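Local structure of ribose-phosphate pyrophosphokinase (Sulfolobus solfataricus, 4TWB) at residues E48-V53 with K80-I85; A228-Y233 with R258-K263; L89-Q94 with A103-T108; P159-P164 with I179-S184. The protein makes 5-phospho-alpha-D-ribose 1-diphosphate by transferring the pyrophosphoryl group of ATP to the 1-hydroxyl of ribose 5-phosphate, with magnesium as cofactor. All blocks are in the same frame, centred on the assembly; numbering follows the deposited sequence.

Overall arrangement
Contacts 1 and 4 are parallel strand pairs, each part of a beta-alpha-beta unit, one in each phosphoribosyltransferase-like domain and about 37 Å apart between centres; contact 1 is largely buried, apart from its charged outer end, whereas contact 4 lies at the edge of its sheet. Contact 2 reaches the same sheet as contact 4 but is a partly exposed helix-to-turn packing with one tyrosine bond. Contact 3 follows strand 81-86 of contact 1, replaces regular backbone pairing with a side-chain amide bond, and alone borders AMP and the second subunit. Chemistry thus changes with place, from backbone ladders within the sheets to side-chain recognition near the ligand.

Contact 1. Residues E48-V53 with K80-I85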
loop_
_atom_site.group_PDB
_atom_site.type_symbol
_atom_site.label_atom_id
_atom_site.label_comp_id
_atom_site.label_asym_id
_atom_site.label_seq_id
_atom_site.Cartn_x
_atom_site.Cartn_y
_atom_site.Cartn_z
ATOM N N GLU A 48 17.015 -21.531 -7.865
ATOM C CA GLU A 48 17.308 -20.506 -8.854
ATOM C C GLU A 48 17.777 -19.173 -8.238
ATOM O O GLU A 48 17.463 -18.854 -7.085
ATOM C CB GLU A 48 16.069 -20.270 -9.713
ATOM C CG GLU A 48 16.369 -20.059 -11.175
ATOM C CD GLU A 48 16.854 -21.326 -11.835
ATOM O OE1 GLU A 48 16.108 -22.335 -11.772
ATOM O OE2 GLU A 48 17.977 -21.305 -12.401
ATOM N N GLU A 49 18.550 -18.411 -9.012
ATOM C CA GLU A 49 18.830 -17.016 -8.686
ATOM C C GLU A 49 17.784 -16.172 -9.395
ATOM O O GLU A 49 17.572 -16.303 -10.603
ATOM C CB GLU A 49 20.222 -16.617 -9.156
ATOM C CG GLU A 49 21.329 -16.927 -8.162
ATOM C CD GLU A 49 22.710 -16.562 -8.694
ATOM O OE1 GLU A 49 23.519 -15.997 -7.919
ATOM O OE2 GLU A 49 22.981 -16.841 -9.888
ATOM N N VAL A 50 17.111 -15.309 -8.651
ATOM C CA VAL A 50 15.984 -14.590 -9.226
ATOM C C VAL A 50 16.264 -13.110 -9.492
ATOM O O VAL A 50 16.968 -12.430 -8.739
ATOM C CB VAL A 50 14.735 -14.735 -8.353
ATOM C CG1 VAL A 50 13.547 -14.049 -9.010
ATOM C CG2 VAL A 50 14.438 -16.195 -8.130
ATOM N N LEU A 51 15.717 -12.631 -10.598
ATOM C CA LEU A 51 15.720 -11.213 -10.897
ATOM C C LEU A 51 14.273 -10.776 -10.915
ATOM O O LEU A 51 13.561 -11.026 -11.890
ATOM C CB LEU A 51 16.359 -10.936 -12.258
ATOM C CG LEU A 51 17.848 -11.242 -12.421
ATOM C CD1 LEU A 51 18.345 -10.748 -13.773
ATOM C CD2 LEU A 51 18.658 -10.629 -11.286
ATOM N N LEU A 52 13.843 -10.141 -9.827
ATOM C CA LEU A 52 12.479 -9.658 -9.711
ATOM C C LEU A 52 12.393 -8.259 -10.315
ATOM O O LEU A 52 13.152 -7.368 -9.938
ATOM C CB LEU A 52 12.086 -9.603 -8.237
ATOM C CG LEU A 52 10.608 -9.675 -7.829
ATOM C CD1 LEU A 52 10.390 -8.721 -6.658
ATOM C CD2 LEU A 52 9.656 -9.363 -8.968
ATOM N N VAL A 53 11.483 -8.068 -11.259
ATOM C CA VAL A 53 11.181 -6.743 -11.762
ATOM C C VAL A 53 9.839 -6.241 -11.227
ATOM O O VAL A 53 8.788 -6.758 -11.598
ATOM C CB VAL A 53 11.139 -6.733 -13.285
ATOM C CG1 VAL A 53 10.719 -5.349 -13.787
ATOM C CG2 VAL A 53 12.499 -7.125 -13.846
ATOM N N LYS A 80 17.661 -18.998 -4.487
ATOM C CA LYS A 80 19.020 -18.934 -3.938
ATOM C C LYS A 80 19.441 -17.499 -3.646
ATOM O O LYS A 80 20.203 -17.219 -2.708
ATOM C CB LYS A 80 20.028 -19.593 -4.892
ATOM C CG LYS A 80 21.319 -20.095 -4.220
ATOM C CD LYS A 80 21.070 -21.346 -3.347
ATOM C CE LYS A 80 20.472 -21.009 -1.969
ATOM N NZ LYS A 80 19.708 -22.138 -1.333
ATOM N N LYS A 81 18.931 -16.586 -4.460
ATOM C CA LYS A 81 19.255 -15.171 -4.318
ATOM C C LYS A 81 18.116 -14.356 -4.913
ATOM O O LYS A 81 17.561 -14.708 -5.964
ATOM C CB LYS A 81 20.556 -14.858 -5.053
ATOM C CG LYS A 81 21.242 -13.563 -4.641
ATOM C CD LYS A 81 22.170 -13.078 -5.749
ATOM C CE LYS A 81 23.228 -12.125 -5.218
ATOM N NZ LYS A 81 24.216 -11.779 -6.282
ATOM N N LEU A 82 17.752 -13.279 -4.227
ATOM C CA LEU A 82 16.714 -12.400 -4.734
ATOM C C LEU A 82 17.352 -11.068 -5.092
ATOM O O LEU A 82 17.951 -10.404 -4.237
ATOM C CB LEU A 82 15.612 -12.178 -3.694
ATOM C CG LEU A 82 14.198 -11.952 -4.232
ATOM C CD1 LEU A 82 13.501 -10.903 -3.381
ATOM C CD2 LEU A 82 14.173 -11.557 -5.708
ATOM N N THR A 83 17.224 -10.695 -6.362
ATOM C CA THR A 83 17.610 -9.371 -6.816
ATOM C C THR A 83 16.351 -8.633 -7.219
ATOM O O THR A 83 15.637 -9.040 -8.144
ATOM C CB THR A 83 18.566 -9.431 -8.008
ATOM O OG1 THR A 83 19.832 -9.952 -7.579
ATOM C CG2 THR A 83 18.760 -8.044 -8.588
ATOM N N ALA A 84 16.067 -7.549 -6.511
ATOM C CA ALA A 84 14.880 -6.762 -6.799
ATOM C C ALA A 84 15.237 -5.588 -7.673
ATOM O O ALA A 84 15.964 -4.690 -7.253
ATOM C CB ALA A 84 14.240 -6.285 -5.509
ATOM N N ILE A 85 14.732 -5.609 -8.895
ATOM C CA ILE A 85 14.911 -4.504 -9.818
ATOM C C ILE A 85 13.669 -3.637 -9.726
ATOM O O ILE A 85 12.605 -3.985 -10.242
ATOM C CB ILE A 85 15.110 -4.996 -11.270
ATOM C CG1 ILE A 85 16.414 -5.788 -11.400
ATOM C CG2 ILE A 85 15.099 -3.819 -12.252
ATOM C CD1 ILE A 85 16.441 -6.665 -12.640
#
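V50 and L52 bind the neighbouring strand through both their backbone polar atoms, the regular ladder of a parallel pair. V50 N donates to K81 O at 2.8 Å and V50 O accepts T83 N at 3.0 Å; L52 repeats the pattern two residues on, its N bonding to T83 O and its O taking I85 N. The ladder starts in the loop, where K80 N reaches E48 O.

Side chains then sort onto two faces. On one, L51 runs alongside T83 in the same direction, with L51 CD2 3.5 Å from T83 CB; the leucine branch gets there because CG sits beside the backbone N (chi1 -66°). Farther along, V53 CG2 meets I85 CD1 at 4.1 Å. At the outer end E49 CG touches K81 CB at 3.8 Å, but the charges of E49 and K81 stay too far apart for a salt bridge. On the other face L82 CD2 bridges its neighbours, 3.8 Å from L52 CB and 4.2 Å from V50 CB.

A second shell holds both layers. I74 of helix 60-76 packs on V50, L52 and L82, V122 of strand 120-124 on T83 and I85, while strand 2-5 hydrogen-bonds to the far edge of 49-53. Strand 49-53, helix 60-76 and strand 81-86 thus form a beta-alpha-beta crossover in the central sheet of the N-terminal phosphoribosyltransferase-like domain.

Contact 2. Residues A228-Y233 with R258-K263; sequences ATRLAY and REVGVK
T229, R230 and Y233, on helix 223-233, pack against V260-V262, where a Schellman motif ends helix 253-259. G261 is the residue that leaves the helix there, with a positive phi of 90°, and its N bonds back to R258 O at 3.0 Å, so the chain turns at once toward strand 262-268.

T229 comes first and uses both branches of its side chain. Its CG2, pointing away from its own main-chain N, rests 3.6 Å from V260 CG1. The hydroxyl branch, standing beside that nitrogen instead, passes V262 CG2 and finds its hydrogen-bond partner within its own helix, the carbonyl of I225. V262 in turn packs on V240 and A242 of strand 239-244, which ties this corner to the parallel sheet of the phosphoribosyltransferase domain.

One residue on, R230 bends at chi2 (-74°) and brings its guanidinium over V260. CG1 of that valine stands 3.8 Å above the guanidinium plane, displaced toward the rim, and the two side chains cross at about a right angle.

A turn beyond T229, Y233 extends its ring toward the carbonyls of V260 and G261. V260 O approaches CE2 obliquely at 3.5 Å, while G261 O lies in the ring plane at its edge. The phenol, weakly bonded also to V240 N, closes the contact: Y233 OH donates to G261 O over 2.8 Å, from a position tilted 33° out of the carbonyl plane.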
loop_
_atom_site.group_PDB
_atom_site.type_symbol
_atom_site.label_atom_id
_atom_site.label_comp_id
_atom_site.label_asym_id
_atom_site.label_seq_id
_atom_site.Cartn_x
_atom_site.Cartn_y
_atom_site.Cartn_z
ATOM N N ALA A 228 11.896 27.150 -14.862
ATOM C CA ALA A 228 13.129 27.072 -15.640
ATOM C C ALA A 228 12.898 27.358 -17.122
ATOM O O ALA A 228 13.770 27.888 -17.785
ATOM C CB ALA A 228 13.784 25.725 -15.460
ATOM N N THR A 229 11.724 27.006 -17.641
ATOM C CA THR A 229 11.391 27.305 -19.030
ATOM C C THR A 229 11.280 28.816 -19.280
ATOM O O THR A 229 11.539 29.279 -20.381
ATOM C CB THR A 229 10.107 26.577 -19.472
ATOM O OG1 THR A 229 10.331 25.168 -19.436
ATOM C CG2 THR A 229 9.722 26.959 -20.875
ATOM N N ARG A 230 10.908 29.580 -18.256
ATOM C CA ARG A 230 10.857 31.037 -18.345
ATOM C C ARG A 230 12.244 31.601 -18.586
ATOM O O ARG A 230 12.498 32.181 -19.633
ATOM C CB ARG A 230 10.322 31.657 -17.057
ATOM C CG ARG A 230 9.030 31.084 -16.553
ATOM C CD ARG A 230 7.844 31.527 -17.365
ATOM N NE ARG A 230 6.616 31.196 -16.650
ATOM C CZ ARG A 230 5.393 31.404 -17.115
ATOM N NH1 ARG A 230 5.214 31.953 -18.309
ATOM N NH2 ARG A 230 4.351 31.059 -16.379
ATOM N N LEU A 231 13.134 31.450 -17.608
ATOM C CA LEU A 231 14.505 31.932 -17.750
ATOM C C LEU A 231 15.084 31.607 -19.119
ATOM O O LEU A 231 15.783 32.425 -19.716
ATOM C CB LEU A 231 15.421 31.355 -16.674
ATOM C CG LEU A 231 15.359 32.045 -15.317
ATOM C CD1 LEU A 231 14.177 31.510 -14.522
ATOM C CD2 LEU A 231 16.669 31.851 -14.558
ATOM N N ALA A 232 14.796 30.409 -19.610
ATOM C CA ALA A 232 15.319 29.961 -20.889
ATOM C C ALA A 232 14.854 30.860 -22.035
ATOM O O ALA A 232 15.664 31.363 -22.806
ATOM C CB ALA A 232 14.931 28.513 -21.146
ATOM N N TYR A 233 13.548 31.059 -22.141
ATOM C CA TYR A 233 12.996 31.890 -23.196
ATOM C C TYR A 233 13.394 33.350 -23.017
ATOM O O TYR A 233 13.634 34.058 -23.994
ATOM C CB TYR A 233 11.476 31.728 -23.276
ATOM C CG TYR A 233 11.055 30.467 -23.993
ATOM C CD1 TYR A 233 11.465 30.230 -25.296
ATOM C CD2 TYR A 233 10.246 29.514 -23.375
ATOM C CE1 TYR A 233 11.091 29.083 -25.971
ATOM C CE2 TYR A 233 9.863 28.357 -24.045
ATOM C CZ TYR A 233 10.291 28.145 -25.347
ATOM O OH TYR A 233 9.932 27.003 -26.043
ATOM N N ARG A 258 2.950 22.502 -21.818
ATOM C CA ARG A 258 2.658 22.929 -23.182
ATOM C C ARG A 258 2.346 24.421 -23.222
ATOM O O ARG A 258 2.732 25.123 -24.163
ATOM C CB ARG A 258 1.487 22.122 -23.759
ATOM C CG ARG A 258 0.983 22.603 -25.114
ATOM C CD ARG A 258 -0.015 21.624 -25.726
ATOM N NE ARG A 258 0.571 20.303 -25.967
ATOM C CZ ARG A 258 0.176 19.176 -25.376
ATOM N NH1 ARG A 258 -0.827 19.186 -24.504
ATOM N NH2 ARG A 258 0.778 18.028 -25.666
ATOM N N GLU A 259 1.659 24.903 -22.189
ATOM C CA GLU A 259 1.261 26.308 -22.103
ATOM C C GLU A 259 2.453 27.267 -22.012
ATOM O O GLU A 259 2.414 28.365 -22.561
ATOM C CB GLU A 259 0.305 26.533 -20.922
ATOM C CG GLU A 259 -1.157 26.153 -21.198
ATOM C CD GLU A 259 -2.008 26.055 -19.928
ATOM O OE1 GLU A 259 -3.104 25.450 -19.989
ATOM O OE2 GLU A 259 -1.581 26.581 -18.872
ATOM N N VAL A 260 3.505 26.853 -21.313
ATOM C CA VAL A 260 4.718 27.658 -21.189
ATOM C C VAL A 260 5.666 27.377 -22.352
ATOM O O VAL A 260 6.773 27.912 -22.409
ATOM C CB VAL A 260 5.427 27.414 -19.844
ATOM C CG1 VAL A 260 6.583 28.366 -19.665
ATOM C CG2 VAL A 260 4.449 27.592 -18.707
ATOM N N GLY A 261 5.219 26.534 -23.278
ATOM C CA GLY A 261 5.938 26.306 -24.517
ATOM C C GLY A 261 6.974 25.195 -24.527
ATOM O O GLY A 261 7.912 25.229 -25.318
ATOM N N VAL A 262 6.825 24.207 -23.653
ATOM C CA VAL A 262 7.680 23.041 -23.736
ATOM C C VAL A 262 7.145 22.141 -24.849
ATOM O O VAL A 262 6.081 21.530 -24.738
ATOM C CB VAL A 262 7.799 22.304 -22.398
ATOM C CG1 VAL A 262 8.509 20.984 -22.593
ATOM C CG2 VAL A 262 8.540 23.163 -21.394
ATOM N N LYS A 263 7.893 22.096 -25.942
ATOM C CA LYS A 263 7.474 21.385 -27.137
ATOM C C LYS A 263 7.447 19.881 -26.892
ATOM O O LYS A 263 6.411 19.232 -27.034
ATOM C CB LYS A 263 8.430 21.708 -28.297
ATOM C CG LYS A 263 7.926 21.260 -29.666
ATOM C CD LYS A 263 9.044 21.222 -30.707
ATOM C CE LYS A 263 9.734 22.572 -30.845
ATOM N NZ LYS A 263 10.777 22.560 -31.915
#

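Contact 3. Residues L89-Q94 with A103-T108; sequences LAYSRQ and AISIKT. With AMP (adenosine monophosphate), chain G.
Q94 turns its carboxamide to A103, S105 CB comes obliquely to the Y91 ring, 3.5 Å from CD1, and a third flat group, the guanidinium of R93, faces AMP. The amide donates from NE2 to A103 O at 2.8 Å, the acceptor lying 20° out of the amide plane. Its OE1 comes 3.5 Å from AMP C8; the same side chain thus touches both the chain just before the helix and the nucleotide. R93 runs along the base from N7 toward N1, and one face of its guanidinium has AMP N1 3.8 Å above its centre; NH1 adds a weak bond to O2P, and NH2 hydrogen-bonds to S220 OG, of the ribose 5-phosphate site.

I106 packs against the loop, its CB 3.2 Å from Y91 O. With CG1 trans to the main-chain N (chi1 -162°), CD1 comes 3.8 Å from L89 CD2, while CG2 meets Q94 O at 3.4 Å. S92 OG ties the loop internally by donating to L89 O at 2.6 Å.

R93 and Q94 belong to the ATP site. I104 is the N-cap residue immediately before helix 105-114, which follows the loop leaving strand 81-86. From helix 60-76, D61 bonds the Y91 hydroxyl and L64 packs on the Y91 side chain; E36 of the second subunit accepts Y91 N, and K107 forms a salt bridge with D76 of that subunit, placing this loop and helix at the dimer interface.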
loop_
_atom_site.group_PDB
_atom_site.type_symbol
_atom_site.label_atom_id
_atom_site.label_comp_id
_atom_site.label_asym_id
_atom_site.label_seq_id
_atom_site.Cartn_x
_atom_site.Cartn_y
_atom_site.Cartn_z
ATOM N N LEU A 89 11.678 3.740 -7.439
ATOM C CA LEU A 89 11.469 3.446 -6.034
ATOM C C LEU A 89 10.638 4.555 -5.385
ATOM O O LEU A 89 11.047 5.710 -5.365
ATOM C CB LEU A 89 12.815 3.303 -5.326
ATOM C CG LEU A 89 12.734 2.991 -3.830
ATOM C CD1 LEU A 89 11.843 1.789 -3.581
ATOM C CD2 LEU A 89 14.117 2.758 -3.255
ATOM N N ALA A 90 9.470 4.207 -4.850
ATOM C CA ALA A 90 8.574 5.204 -4.254
ATOM C C ALA A 90 9.069 5.680 -2.892
ATOM O O ALA A 90 9.897 5.041 -2.268
ATOM C CB ALA A 90 7.143 4.663 -4.153
ATOM N N TYR A 91 8.567 6.816 -2.444
ATOM C CA TYR A 91 8.979 7.409 -1.175
ATOM C C TYR A 91 10.450 7.810 -1.173
ATOM O O TYR A 91 11.108 7.816 -0.134
ATOM C CB TYR A 91 8.594 6.497 0.007
ATOM C CG TYR A 91 7.088 6.436 0.186
ATOM C CD1 TYR A 91 6.423 7.368 0.979
ATOM C CD2 TYR A 91 6.322 5.482 -0.489
ATOM C CE1 TYR A 91 5.034 7.343 1.122
ATOM C CE2 TYR A 91 4.934 5.444 -0.357
ATOM C CZ TYR A 91 4.299 6.380 0.453
ATOM O OH TYR A 91 2.934 6.358 0.581
ATOM N N SER A 92 10.955 8.167 -2.350
ATOM C CA SER A 92 12.351 8.562 -2.488
ATOM C C SER A 92 12.528 10.021 -2.136
ATOM O O SER A 92 13.566 10.419 -1.608
ATOM C CB SER A 92 12.839 8.307 -3.904
ATOM O OG SER A 92 12.919 6.920 -4.123
ATOM N N ARG A 93 11.512 10.825 -2.427
ATOM C CA ARG A 93 11.598 12.248 -2.135
ATOM C C ARG A 93 11.695 12.489 -0.626
ATOM O O ARG A 93 12.144 13.548 -0.185
ATOM C CB ARG A 93 10.408 12.977 -2.747
ATOM C CG ARG A 93 10.449 13.086 -4.275
ATOM C CD ARG A 93 9.107 12.676 -4.898
ATOM N NE ARG A 93 8.562 13.645 -5.859
ATOM C CZ ARG A 93 8.742 14.969 -5.807
ATOM N NH1 ARG A 93 9.452 15.533 -4.830
ATOM N NH2 ARG A 93 8.195 15.741 -6.739
ATOM N N GLN A 94 11.295 11.492 0.162
ATOM C CA GLN A 94 11.338 11.608 1.621
ATOM C C GLN A 94 12.654 11.094 2.200
ATOM O O GLN A 94 12.724 9.984 2.749
ATOM C CB GLN A 94 10.153 10.898 2.276
ATOM C CG GLN A 94 10.039 11.169 3.773
ATOM C CD GLN A 94 9.653 12.610 4.102
ATOM O OE1 GLN A 94 9.250 13.383 3.226
ATOM N NE2 GLN A 94 9.762 12.970 5.374
ATOM N N ALA A 103 8.246 11.283 9.250
ATOM C CA ALA A 103 8.768 9.950 8.980
ATOM C C ALA A 103 9.860 9.981 7.901
ATOM O O ALA A 103 9.740 10.673 6.905
ATOM C CB ALA A 103 7.651 9.030 8.562
ATOM N N ILE A 104 10.929 9.232 8.105
ATOM C CA ILE A 104 11.857 8.978 7.032
ATOM C C ILE A 104 11.362 7.773 6.247
ATOM O O ILE A 104 11.860 6.659 6.413
ATOM C CB ILE A 104 13.269 8.731 7.569
ATOM C CG1 ILE A 104 13.650 9.858 8.535
ATOM C CG2 ILE A 104 14.262 8.647 6.424
ATOM C CD1 ILE A 104 14.928 9.614 9.296
ATOM N N SER A 105 10.371 8.012 5.389
ATOM C CA SER A 105 9.682 6.947 4.655
ATOM C C SER A 105 10.639 5.978 3.967
ATOM O O SER A 105 10.473 4.762 4.063
ATOM C CB SER A 105 8.723 7.536 3.618
ATOM O OG SER A 105 7.916 8.564 4.172
ATOM N N ILE A 106 11.636 6.514 3.268
ATOM C CA ILE A 106 12.523 5.672 2.484
ATOM C C ILE A 106 13.274 4.691 3.388
ATOM O O ILE A 106 13.618 3.579 2.971
ATOM C CB ILE A 106 13.499 6.499 1.595
ATOM C CG1 ILE A 106 14.105 5.636 0.487
ATOM C CG2 ILE A 106 14.598 7.119 2.421
ATOM C CD1 ILE A 106 13.109 5.156 -0.547
ATOM N N LYS A 107 13.511 5.090 4.630
ATOM C CA LYS A 107 14.227 4.222 5.568
ATOM C C LYS A 107 13.388 2.992 5.887
ATOM O O LYS A 107 13.875 1.862 5.858
ATOM C CB LYS A 107 14.569 4.964 6.865
ATOM C CG LYS A 107 15.290 4.108 7.895
ATOM C CD LYS A 107 15.835 4.941 9.051
ATOM C CE LYS A 107 14.786 5.226 10.110
ATOM N NZ LYS A 107 14.711 4.133 11.134
ATOM N N THR A 108 12.112 3.230 6.184
ATOM C CA THR A 108 11.169 2.169 6.487
ATOM C C THR A 108 11.009 1.216 5.306
ATOM O O THR A 108 11.073 -0.004 5.464
ATOM C CB THR A 108 9.797 2.745 6.835
ATOM O OG1 THR A 108 9.914 3.625 7.957
ATOM C CG2 THR A 108 8.816 1.629 7.178
HETATM P P AMP G . 12.632 17.659 -3.183
HETATM O O1P AMP G . 13.806 18.413 -3.769
HETATM O O2P AMP G . 11.395 17.629 -4.057
HETATM O O3P AMP G . 13.009 16.332 -2.563
HETATM O "O5'" AMP G . 12.200 18.552 -1.915
HETATM C "C5'" AMP G . 12.064 17.949 -0.630
HETATM C "C4'" AMP G . 10.682 18.255 -0.064
HETATM O "O4'" AMP G . 9.679 17.576 -0.833
HETATM C "C3'" AMP G . 10.562 17.788 1.383
HETATM O "O3'" AMP G . 10.286 18.910 2.232
HETATM C "C2'" AMP G . 9.431 16.766 1.390
HETATM O "O2'" AMP G . 8.536 16.932 2.504
HETATM C "C1'" AMP G . 8.734 16.951 0.041
HETATM N N9 AMP G . 8.225 15.654 -0.499
HETATM C C8 AMP G . 8.527 14.413 -0.041
HETATM N N7 AMP G . 7.884 13.446 -0.747
HETATM C C5 AMP G . 7.131 14.076 -1.674
HETATM C C6 AMP G . 6.194 13.664 -2.748
HETATM N N6 AMP G . 5.941 12.351 -2.965
HETATM N N1 AMP G . 5.613 14.635 -3.506
HETATM C C2 AMP G . 5.871 15.947 -3.302
HETATM N N3 AMP G . 6.707 16.403 -2.343
HETATM C C4 AMP G . 7.349 15.531 -1.508
#

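Contact 4. Residues P159-P164 with I179-S184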
loop_
_atom_site.group_PDB
_atom_site.type_symbol
_atom_site.label_atom_id
_atom_site.label_comp_id
_atom_site.label_asym_id
_atom_site.label_seq_id
_atom_site.Cartn_x
_atom_site.Cartn_y
_atom_site.Cartn_z
ATOM N N PRO A 159 22.082 21.332 -29.027
ATOM C CA PRO A 159 21.532 21.242 -27.680
ATOM C C PRO A 159 22.307 22.055 -26.653
ATOM O O PRO A 159 23.528 22.038 -26.625
ATOM C CB PRO A 159 21.698 19.755 -27.341
ATOM C CG PRO A 159 22.297 19.105 -28.563
ATOM C CD PRO A 159 22.947 20.184 -29.326
ATOM N N PHE A 160 21.586 22.769 -25.807
ATOM C CA PHE A 160 22.153 23.289 -24.580
ATOM C C PHE A 160 21.457 22.568 -23.416
ATOM O O PHE A 160 20.237 22.440 -23.385
ATOM C CB PHE A 160 21.951 24.800 -24.482
ATOM C CG PHE A 160 22.593 25.419 -23.273
ATOM C CD1 PHE A 160 23.834 26.024 -23.363
ATOM C CD2 PHE A 160 21.961 25.379 -22.044
ATOM C CE1 PHE A 160 24.424 26.585 -22.256
ATOM C CE2 PHE A 160 22.548 25.930 -20.935
ATOM C CZ PHE A 160 23.783 26.539 -21.039
ATOM N N ILE A 161 22.225 22.079 -22.461
ATOM C CA ILE A 161 21.640 21.290 -21.389
ATOM C C ILE A 161 21.575 22.047 -20.071
ATOM O O ILE A 161 22.597 22.394 -19.485
ATOM C CB ILE A 161 22.351 19.950 -21.248
ATOM C CG1 ILE A 161 21.860 19.027 -22.365
ATOM C CG2 ILE A 161 22.080 19.336 -19.895
ATOM C CD1 ILE A 161 22.865 18.014 -22.791
ATOM N N LEU A 162 20.348 22.304 -19.625
ATOM C CA LEU A 162 20.081 23.177 -18.487
ATOM C C LEU A 162 19.522 22.388 -17.316
ATOM O O LEU A 162 18.515 21.694 -17.453
ATOM C CB LEU A 162 19.068 24.250 -18.883
ATOM C CG LEU A 162 19.119 25.625 -18.220
ATOM C CD1 LEU A 162 17.704 26.140 -18.086
ATOM C CD2 LEU A 162 19.791 25.565 -16.874
ATOM N N ALA A 163 20.177 22.504 -16.162
ATOM C CA ALA A 163 19.729 21.862 -14.923
ATOM C C ALA A 163 18.976 22.866 -14.045
ATOM O O ALA A 163 19.494 23.937 -13.761
ATOM C CB ALA A 163 20.918 21.296 -14.176
ATOM N N PRO A 164 17.753 22.520 -13.615
ATOM C CA PRO A 164 16.850 23.439 -12.912
ATOM C C PRO A 164 17.381 23.939 -11.575
ATOM O O PRO A 164 16.969 25.010 -11.131
ATOM C CB PRO A 164 15.590 22.600 -12.700
ATOM C CG PRO A 164 15.659 21.552 -13.738
ATOM C CD PRO A 164 17.111 21.227 -13.878
ATOM N N ILE A 179 27.973 14.242 -24.933
ATOM C CA ILE A 179 27.413 14.629 -26.211
ATOM C C ILE A 179 28.107 15.931 -26.652
ATOM O O ILE A 179 27.755 16.548 -27.658
ATOM C CB ILE A 179 25.870 14.760 -26.069
ATOM C CG1 ILE A 179 25.170 14.523 -27.392
ATOM C CG2 ILE A 179 25.448 16.105 -25.423
ATOM C CD1 ILE A 179 23.797 15.155 -27.421
ATOM N N ASN A 180 29.123 16.310 -25.878
ATOM C CA ASN A 180 29.912 17.533 -26.077
ATOM C C ASN A 180 29.108 18.816 -26.242
ATOM O O ASN A 180 29.498 19.719 -26.982
ATOM C CB ASN A 180 30.955 17.373 -27.186
ATOM C CG ASN A 180 32.294 16.933 -26.648
ATOM O OD1 ASN A 180 32.805 17.495 -25.674
ATOM N ND2 ASN A 180 32.869 15.914 -27.270
ATOM N N ALA A 181 27.995 18.892 -25.520
ATOM C CA ALA A 181 27.153 20.071 -25.522
ATOM C C ALA A 181 27.510 20.978 -24.344
ATOM O O ALA A 181 28.168 20.545 -23.390
ATOM C CB ALA A 181 25.719 19.660 -25.458
ATOM N N PRO A 182 27.104 22.252 -24.424
ATOM C CA PRO A 182 27.293 23.203 -23.325
ATOM C C PRO A 182 26.242 22.932 -22.258
ATOM O O PRO A 182 25.158 22.459 -22.588
ATOM C CB PRO A 182 27.008 24.560 -23.984
ATOM C CG PRO A 182 26.803 24.286 -25.444
ATOM C CD PRO A 182 26.435 22.870 -25.578
ATOM N N TYR A 183 26.551 23.238 -21.006
ATOM C CA TYR A 183 25.612 22.992 -19.923
ATOM C C TYR A 183 25.704 24.082 -18.872
ATOM O O TYR A 183 26.752 24.691 -18.687
ATOM C CB TYR A 183 25.876 21.614 -19.286
ATOM C CG TYR A 183 27.196 21.530 -18.550
ATOM C CD1 TYR A 183 27.278 21.867 -17.210
ATOM C CD2 TYR A 183 28.355 21.130 -19.195
ATOM C CE1 TYR A 183 28.472 21.812 -16.526
ATOM C CE2 TYR A 183 29.561 21.070 -18.517
ATOM C CZ TYR A 183 29.613 21.415 -17.179
ATOM O OH TYR A 183 30.807 21.369 -16.487
ATOM N N SER A 184 24.601 24.327 -18.185
ATOM C CA SER A 184 24.614 25.232 -17.051
ATOM C C SER A 184 23.472 24.914 -16.096
ATOM O O SER A 184 22.643 24.051 -16.369
ATOM C CB SER A 184 24.542 26.684 -17.510
ATOM O OG SER A 184 24.848 27.565 -16.443
#
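F160 turns one ring face to P182 and Y183 and its edge to S184, and its ring can be followed atom by atom. From CB, with CG anti to the backbone N (chi1 -176°), the ring swings toward the neighbouring strand. CG comes 4.0 Å from P182 O; CD1 and then CE1 run along P182 CB, at 3.6 and 3.7 Å. On the other flank CE2 passes S184 N, and at the far end CZ meets S184 CB at 3.6 Å, near the ring plane. P182 O and Y183 CA, over the face, are both offset toward the rim.

The backbones pair in parallel. I161 N bonds to P182 O at 3.0 Å in a nearly straight line (175°), I161 O accepts S184 N, and A163 N reaches S184 O at 2.9 Å, in the carbonyl plane. On the opposite face I161 CD1 reaches I179 CG2 and A181 CB, both in the residues that precede strand 183-185, each 4.2 Å away.

Farther out, A172 and A176 of helix 169-178 pack on I161, I152 of helix 145-155 touches both P159 and I179, and strand 211-216 bonds to the other edge of 159-163. N180 closes the helix as the C-prime residue of a Schellman motif. Strand 159-163, helix 169-178 and edge strand 183-185 form a beta-alpha-beta unit of the phosphoribosyltransferase fold; D165, a predicted magnesium ligand, lies in the loop after its first strand.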